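Local coordinates for arginyl-tRNA synthetase, putative (PDB 5JLD), which probably joins L-arginine to its cognate tRNA at the expense of ATP, as a monomeric class I aminoacyl-tRNA synthetase, at residues 293-296 and 301-304; 287-292 and 313-318. All blocks are in the same frame, centred on the assembly; numbering follows the deposited sequence.

Interaction 1. Residues 293-296 and 301-304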
ATOM      1  N   LYS A 293      20.476  17.741 -24.267  1.00 65.21           N
ATOM      2  CA  LYS A 293      19.849  18.895 -24.911  1.00 66.73           C
ATOM      3  C   LYS A 293      18.337  18.991 -24.645  1.00 68.40           C
ATOM      4  O   LYS A 293      17.570  19.434 -25.508  1.00 66.82           O
ATOM      5  CB  LYS A 293      20.129  18.863 -26.419  1.00 72.09           C
ATOM      6  CG  LYS A 293      21.603  19.087 -26.754  1.00 77.42           C
ATOM      7  CD  LYS A 293      22.009  18.367 -28.033  1.00 83.02           C
ATOM      8  CE  LYS A 293      23.517  18.459 -28.275  1.00 86.68           C
ATOM      9  NZ  LYS A 293      23.948  17.586 -29.404  1.00 89.87           N
ATOM     10  N   LEU A 294      17.918  18.602 -23.442  1.00 61.12           N
ATOM     11  CA  LEU A 294      16.509  18.690 -23.053  1.00 62.40           C
ATOM     12  C   LEU A 294      16.244  19.914 -22.175  1.00 64.05           C
ATOM     13  O   LEU A 294      15.100  20.203 -21.832  1.00 64.96           O
ATOM     14  CB  LEU A 294      16.069  17.423 -22.315  1.00 52.58           C
ATOM     15  CG  LEU A 294      16.144  16.128 -23.108  1.00 54.55           C
ATOM     16  CD1 LEU A 294      15.949  14.916 -22.189  1.00 51.91           C
ATOM     17  CD2 LEU A 294      15.108  16.147 -24.218  1.00 55.96           C
ATOM     18  N   LEU A 295      17.305  20.627 -21.813  1.00 60.91           N
ATOM     19  CA  LEU A 295      17.181  21.767 -20.912  1.00 59.46           C
ATOM     20  C   LEU A 295      17.133  23.088 -21.686  1.00 60.06           C
ATOM     21  O   LEU A 295      17.458  23.138 -22.871  1.00 58.25           O
ATOM     22  CB  LEU A 295      18.329  21.766 -19.899  1.00 59.84           C
ATOM     23  CG  LEU A 295      18.403  20.470 -19.070  1.00 58.30           C
ATOM     24  CD1 LEU A 295      19.443  20.565 -17.964  1.00 54.20           C
ATOM     25  CD2 LEU A 295      17.038  20.095 -18.486  1.00 47.70           C
ATOM     26  N   THR A 296      16.690  24.145 -21.011  1.00 53.15           N
ATOM     27  CA  THR A 296      16.560  25.471 -21.607  1.00 52.02           C
ATOM     28  C   THR A 296      16.940  26.569 -20.601  1.00 59.30           C
ATOM     29  O   THR A 296      17.114  26.303 -19.406  1.00 55.11           O
ATOM     30  CB  THR A 296      15.116  25.732 -22.108  1.00 67.60           C
ATOM     31  OG1 THR A 296      14.185  25.461 -21.051  1.00 61.93           O
ATOM     32  CG2 THR A 296      14.776  24.859 -23.310  1.00 64.48           C
ATOM     33  N   ALA A 301      18.800  30.888 -15.080  1.00 58.01           N
ATOM     34  CA  ALA A 301      18.738  29.506 -14.619  1.00 56.05           C
ATOM     35  C   ALA A 301      18.579  28.528 -15.782  1.00 62.40           C
ATOM     36  O   ALA A 301      18.000  28.860 -16.822  1.00 69.02           O
ATOM     37  CB  ALA A 301      17.612  29.330 -13.608  1.00 48.80           C
ATOM     38  N   ILE A 302      19.126  27.327 -15.596  1.00 59.46           N
ATOM     39  CA  ILE A 302      18.915  26.207 -16.507  1.00 62.29           C
ATOM     40  C   ILE A 302      17.805  25.321 -15.965  1.00 55.61           C
ATOM     41  O   ILE A 302      17.872  24.809 -14.837  1.00 50.18           O
ATOM     42  CB  ILE A 302      20.200  25.355 -16.721  1.00 47.34           C
ATOM     43  CG1 ILE A 302      21.309  26.188 -17.361  1.00 53.87           C
ATOM     44  CG2 ILE A 302      19.917  24.151 -17.573  1.00 44.66           C
ATOM     45  CD1 ILE A 302      22.310  26.691 -16.373  1.00 55.41           C
ATOM     46  N   CYS A 303      16.789  25.132 -16.792  1.00 59.43           N
ATOM     47  CA  CYS A 303      15.575  24.443 -16.381  1.00 53.77           C
ATOM     48  C   CYS A 303      15.151  23.373 -17.361  1.00 49.93           C
ATOM     49  O   CYS A 303      15.665  23.301 -18.474  1.00 49.98           O
ATOM     50  CB  CYS A 303      14.436  25.450 -16.218  1.00 55.52           C
ATOM     51  SG  CYS A 303      14.822  26.802 -15.107  1.00 61.04           S
ATOM     52  N   TYR A 304      14.219  22.532 -16.927  1.00 42.83           N
ATOM     53  CA  TYR A 304      13.461  21.689 -17.848  1.00 46.20           C
ATOM     54  C   TYR A 304      12.038  22.211 -17.959  1.00 54.84           C
ATOM     55  O   TYR A 304      11.284  22.210 -16.979  1.00 53.37           O
ATOM     56  CB  TYR A 304      13.427  20.235 -17.397  1.00 43.64           C
ATOM     57  CG  TYR A 304      12.497  19.376 -18.237  1.00 56.80           C
ATOM     58  CD1 TYR A 304      12.798  19.085 -19.569  1.00 60.59           C
ATOM     59  CD2 TYR A 304      11.322  18.857 -17.702  1.00 55.75           C
ATOM     60  CE1 TYR A 304      11.960  18.308 -20.340  1.00 56.48           C
ATOM     61  CE2 TYR A 304      10.475  18.068 -18.470  1.00 56.73           C
ATOM     62  CZ  TYR A 304      10.802  17.803 -19.787  1.00 59.09           C
ATOM     63  OH  TYR A 304       9.969  17.034 -20.549  1.00 65.79           O
TER
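Leu294 meets Tyr304 through its backbone: the carbonyl O lies at the ring edge, in the ring plane, 3.4 Å from CD1. With chi1 at 172° the ring swings away from its own backbone N, which brings its CD1 edge to that carbonyl, and beyond the ring the hydroxyl is hydrogen-bonded to Asp361 and Lys365. Leu295 follows and crosses the side chains of Ile302 and Tyr304 at about a right angle, one methyl for each. CD1 packs on Ile302 CG2 at 3.6 Å, while CD2 reaches Tyr304 CB at 3.8 Å. Its CA also makes a CA-H...O contact with Cys303 O. At Thr296 the backbones pair in full. Thr296 N donates to Cys303 O over 2.9 Å, in the carbonyl plane, and Cys303 N returns an almost straight bond to Thr296 O (173° at the hydrogen). This two-bond ring defines a hydrogen-bonded antiparallel pair, with the Thr296 and Cys303 side chains on the same face of the sheet; it joins the two strands of a beta hairpin. On strand 313-316, Ile302 touches Gln316, Cys303 Phe314 and Tyr304 Leu313. A short loop leads from helix 282-292 into the hairpin, whose strand 301-304 is the middle one of a small antiparallel sheet.

Interaction 2. Residues 287-292 and 313-318; sequences DLLKES and LFLQKS
Lys290 and Gln316 reach across from helix and strand to meet at their polar ends, and together they account for more than half of the surface buried here. Lys290 NZ donates to Gln316 OE1 over 2.9 Å. The approach makes an angle of 128° at the amide oxygen, with the nitrogen tilted 23° from the carbonyl plane. Both chains run extended beyond CG and cross at about a right angle. Gln316 starts with CG anti to its backbone N (chi1 176°), which carries the amide out from the strand, whereas the lysine bridges the remaining distance by its length: its CB does not point at the strand, but the end of the extended chain comes nearer. Lys290 is exposed, so this bond lies at the solvent side of the contact. The two segments form part of a helix-on-sheet layer in the catalytic domain, and the strand contains a classic beta bulge, where Leu315 and Gln316 both stand opposite Ile302. Both bulge residues point toward the helix, one contributing a methyl and the other an amide. On the buried side Leu289 CD1 touches Leu315 CD1 at 4.0 Å, a single methyl-to-methyl contact between side chains that cross nearly perpendicularly. Leu295, from the loop after the helix, and Val329 of helix 326-337 each touch both leucines, and Trp368 adds to the cover over Leu289. Near the helix end, Ser292 N donates to Leu289 O.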
ATOM      1  N   ASP A 287      25.475  17.103 -15.950  1.00 46.44           N
ATOM      2  CA  ASP A 287      26.310  16.975 -17.139  1.00 41.87           C
ATOM      3  C   ASP A 287      25.528  16.142 -18.118  1.00 47.24           C
ATOM      4  O   ASP A 287      25.364  16.537 -19.283  1.00 50.89           O
ATOM      5  CB  ASP A 287      27.671  16.350 -16.817  1.00 47.41           C
ATOM      6  CG  ASP A 287      28.644  17.360 -16.215  1.00 56.03           C
ATOM      7  OD1 ASP A 287      28.418  18.576 -16.403  1.00 55.83           O
ATOM      8  OD2 ASP A 287      29.616  16.944 -15.544  1.00 58.44           O
ATOM      9  N   LEU A 288      24.938  15.056 -17.610  1.00 40.32           N
ATOM     10  CA  LEU A 288      24.217  14.147 -18.499  1.00 52.72           C
ATOM     11  C   LEU A 288      23.087  14.914 -19.167  1.00 55.49           C
ATOM     12  O   LEU A 288      22.958  14.899 -20.400  1.00 59.02           O
ATOM     13  CB  LEU A 288      23.686  12.923 -17.741  1.00 47.12           C
ATOM     14  CG  LEU A 288      24.807  11.905 -17.445  1.00 47.46           C
ATOM     15  CD1 LEU A 288      24.288  10.765 -16.582  1.00 44.72           C
ATOM     16  CD2 LEU A 288      25.442  11.359 -18.731  1.00 46.35           C
ATOM     17  N   LEU A 289      22.327  15.655 -18.360  1.00 52.63           N
ATOM     18  CA  LEU A 289      21.181  16.368 -18.891  1.00 46.79           C
ATOM     19  C   LEU A 289      21.633  17.414 -19.897  1.00 52.87           C
ATOM     20  O   LEU A 289      20.995  17.588 -20.933  1.00 51.65           O
ATOM     21  CB  LEU A 289      20.375  17.002 -17.768  1.00 48.06           C
ATOM     22  CG  LEU A 289      19.575  15.919 -17.041  1.00 50.84           C
ATOM     23  CD1 LEU A 289      18.982  16.456 -15.758  1.00 51.38           C
ATOM     24  CD2 LEU A 289      18.483  15.360 -17.968  1.00 50.71           C
ATOM     25  N   LYS A 290      22.784  18.038 -19.644  1.00 52.90           N
ATOM     26  CA  LYS A 290      23.219  19.095 -20.545  1.00 61.71           C
ATOM     27  C   LYS A 290      23.544  18.448 -21.884  1.00 60.90           C
ATOM     28  O   LYS A 290      23.265  19.018 -22.941  1.00 58.32           O
ATOM     29  CB  LYS A 290      24.422  19.864 -19.978  1.00 60.18           C
ATOM     30  CG  LYS A 290      24.082  20.689 -18.737  1.00 63.61           C
ATOM     31  CD  LYS A 290      25.303  21.421 -18.157  1.00 63.05           C
ATOM     32  CE  LYS A 290      24.944  22.172 -16.866  1.00 56.95           C
ATOM     33  NZ  LYS A 290      26.031  23.086 -16.378  1.00 54.41           N
ATOM     34  N   GLU A 291      24.081  17.230 -21.835  1.00 51.18           N
ATOM     35  CA  GLU A 291      24.492  16.578 -23.065  1.00 55.60           C
ATOM     36  C   GLU A 291      23.263  16.040 -23.806  1.00 59.55           C
ATOM     37  O   GLU A 291      23.350  15.741 -24.997  1.00 66.86           O
ATOM     38  CB  GLU A 291      25.506  15.457 -22.785  1.00 51.34           C
ATOM     39  N   SER A 292      22.121  15.941 -23.117  1.00 49.01           N
ATOM     40  CA  SER A 292      20.909  15.407 -23.755  1.00 51.75           C
ATOM     41  C   SER A 292      20.131  16.479 -24.524  1.00 61.00           C
ATOM     42  O   SER A 292      19.231  16.165 -25.314  1.00 59.23           O
ATOM     43  CB  SER A 292      19.991  14.774 -22.718  1.00 55.28           C
ATOM     44  OG  SER A 292      19.512  15.768 -21.831  1.00 65.35           O
ATOM     45  N   LEU A 313      11.056  22.474 -14.109  1.00 43.97           N
ATOM     46  CA  LEU A 313      12.012  22.043 -13.080  1.00 46.12           C
ATOM     47  C   LEU A 313      13.236  22.968 -13.084  1.00 51.87           C
ATOM     48  O   LEU A 313      13.832  23.223 -14.128  1.00 54.21           O
ATOM     49  CB  LEU A 313      12.440  20.590 -13.297  1.00 44.46           C
ATOM     50  CG  LEU A 313      11.274  19.587 -13.372  1.00 51.64           C
ATOM     51  CD1 LEU A 313      11.773  18.168 -13.694  1.00 48.37           C
ATOM     52  CD2 LEU A 313      10.442  19.591 -12.083  1.00 50.40           C
ATOM     53  N   PHE A 314      13.603  23.481 -11.918  1.00 49.47           N
ATOM     54  CA  PHE A 314      14.797  24.324 -11.820  1.00 49.27           C
ATOM     55  C   PHE A 314      16.004  23.451 -11.440  1.00 53.95           C
ATOM     56  O   PHE A 314      16.063  22.880 -10.347  1.00 53.11           O
ATOM     57  CB  PHE A 314      14.561  25.461 -10.820  1.00 46.61           C
ATOM     58  CG  PHE A 314      13.432  26.394 -11.227  1.00 54.22           C
ATOM     59  CD1 PHE A 314      12.104  26.026 -11.035  1.00 47.16           C
ATOM     60  CD2 PHE A 314      13.701  27.627 -11.804  1.00 59.13           C
ATOM     61  CE1 PHE A 314      11.066  26.869 -11.411  1.00 55.39           C
ATOM     62  CE2 PHE A 314      12.663  28.482 -12.185  1.00 59.12           C
ATOM     63  CZ  PHE A 314      11.347  28.102 -11.986  1.00 55.21           C
ATOM     64  N   LEU A 315      16.939  23.314 -12.373  1.00 51.66           N
ATOM     65  CA  LEU A 315      18.039  22.364 -12.211  1.00 55.42           C
ATOM     66  C   LEU A 315      19.383  23.047 -11.926  1.00 56.74           C
ATOM     67  O   LEU A 315      20.197  22.531 -11.168  1.00 57.65           O
ATOM     68  CB  LEU A 315      18.134  21.469 -13.449  1.00 49.73           C
ATOM     69  CG  LEU A 315      16.813  20.715 -13.702  1.00 60.01           C
ATOM     70  CD1 LEU A 315      16.880  19.814 -14.924  1.00 57.80           C
ATOM     71  CD2 LEU A 315      16.433  19.903 -12.478  1.00 61.18           C
ATOM     72  N   GLN A 316      19.618  24.210 -12.525  1.00 57.77           N
ATOM     73  CA  GLN A 316      20.794  24.990 -12.154  1.00 52.47           C
ATOM     74  C   GLN A 316      20.384  26.440 -11.954  1.00 55.90           C
ATOM     75  O   GLN A 316      19.704  26.999 -12.800  1.00 51.70           O
ATOM     76  CB  GLN A 316      21.902  24.872 -13.212  1.00 51.50           C
ATOM     77  CG  GLN A 316      23.144  25.757 -12.937  1.00 51.32           C
ATOM     78  CD  GLN A 316      24.345  25.419 -13.839  1.00 56.25           C
ATOM     79  OE1 GLN A 316      24.712  24.247 -14.013  1.00 54.10           O
ATOM     80  NE2 GLN A 316      24.960  26.454 -14.410  1.00 59.70           N
ATOM     81  N   LYS A 317      20.793  27.032 -10.828  1.00 52.76           N
ATOM     82  CA  LYS A 317      20.508  28.434 -10.507  1.00 53.47           C
ATOM     83  C   LYS A 317      21.292  29.441 -11.353  1.00 63.42           C
ATOM     84  O   LYS A 317      22.173  29.079 -12.140  1.00 67.62           O
ATOM     85  CB  LYS A 317      20.824  28.724  -9.040  1.00 51.67           C
ATOM     86  CG  LYS A 317      20.017  27.950  -8.036  1.00 64.67           C
ATOM     87  CD  LYS A 317      20.537  28.267  -6.645  1.00 76.98           C
ATOM     88  CE  LYS A 317      19.828  27.441  -5.588  1.00 87.69           C
ATOM     89  NZ  LYS A 317      20.431  27.674  -4.243  1.00 91.62           N
ATOM     90  N   SER A 318      20.972  30.715 -11.142  1.00 63.58           N
ATOM     91  CA  SER A 318      21.696  31.834 -11.739  1.00 64.75           C
ATOM     92  C   SER A 318      23.143  31.908 -11.272  1.00 71.22           C
ATOM     93  O   SER A 318      24.007  32.368 -12.018  1.00 72.93           O
ATOM     94  CB  SER A 318      20.993  33.151 -11.415  1.00 62.85           C
ATOM     95  OG  SER A 318      19.676  33.152 -11.920  1.00 77.04           O
TER

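In the fold
Interactions 1 and 2 have their centres about 5 Å apart, and each lies about 35 Å from the centre of the chain. The segments of interaction 1 fall between those of interaction 2 in the sequence: helix 282-292 comes first, then strands 296-298, 301-304 and 313-316. These three form an antiparallel sheet in chain order, and the helix packs on the last of them. Strands 301-304 and 313-316 are joined by probable hydrogen bonds, Ile302 N to Gln316 O and Leu313 N to Tyr304 O, both 2.9 Å. Helix and sheet thus make a local unit at the periphery of the catalytic domain, built from consecutive elements and separate from its five-stranded parallel sheet.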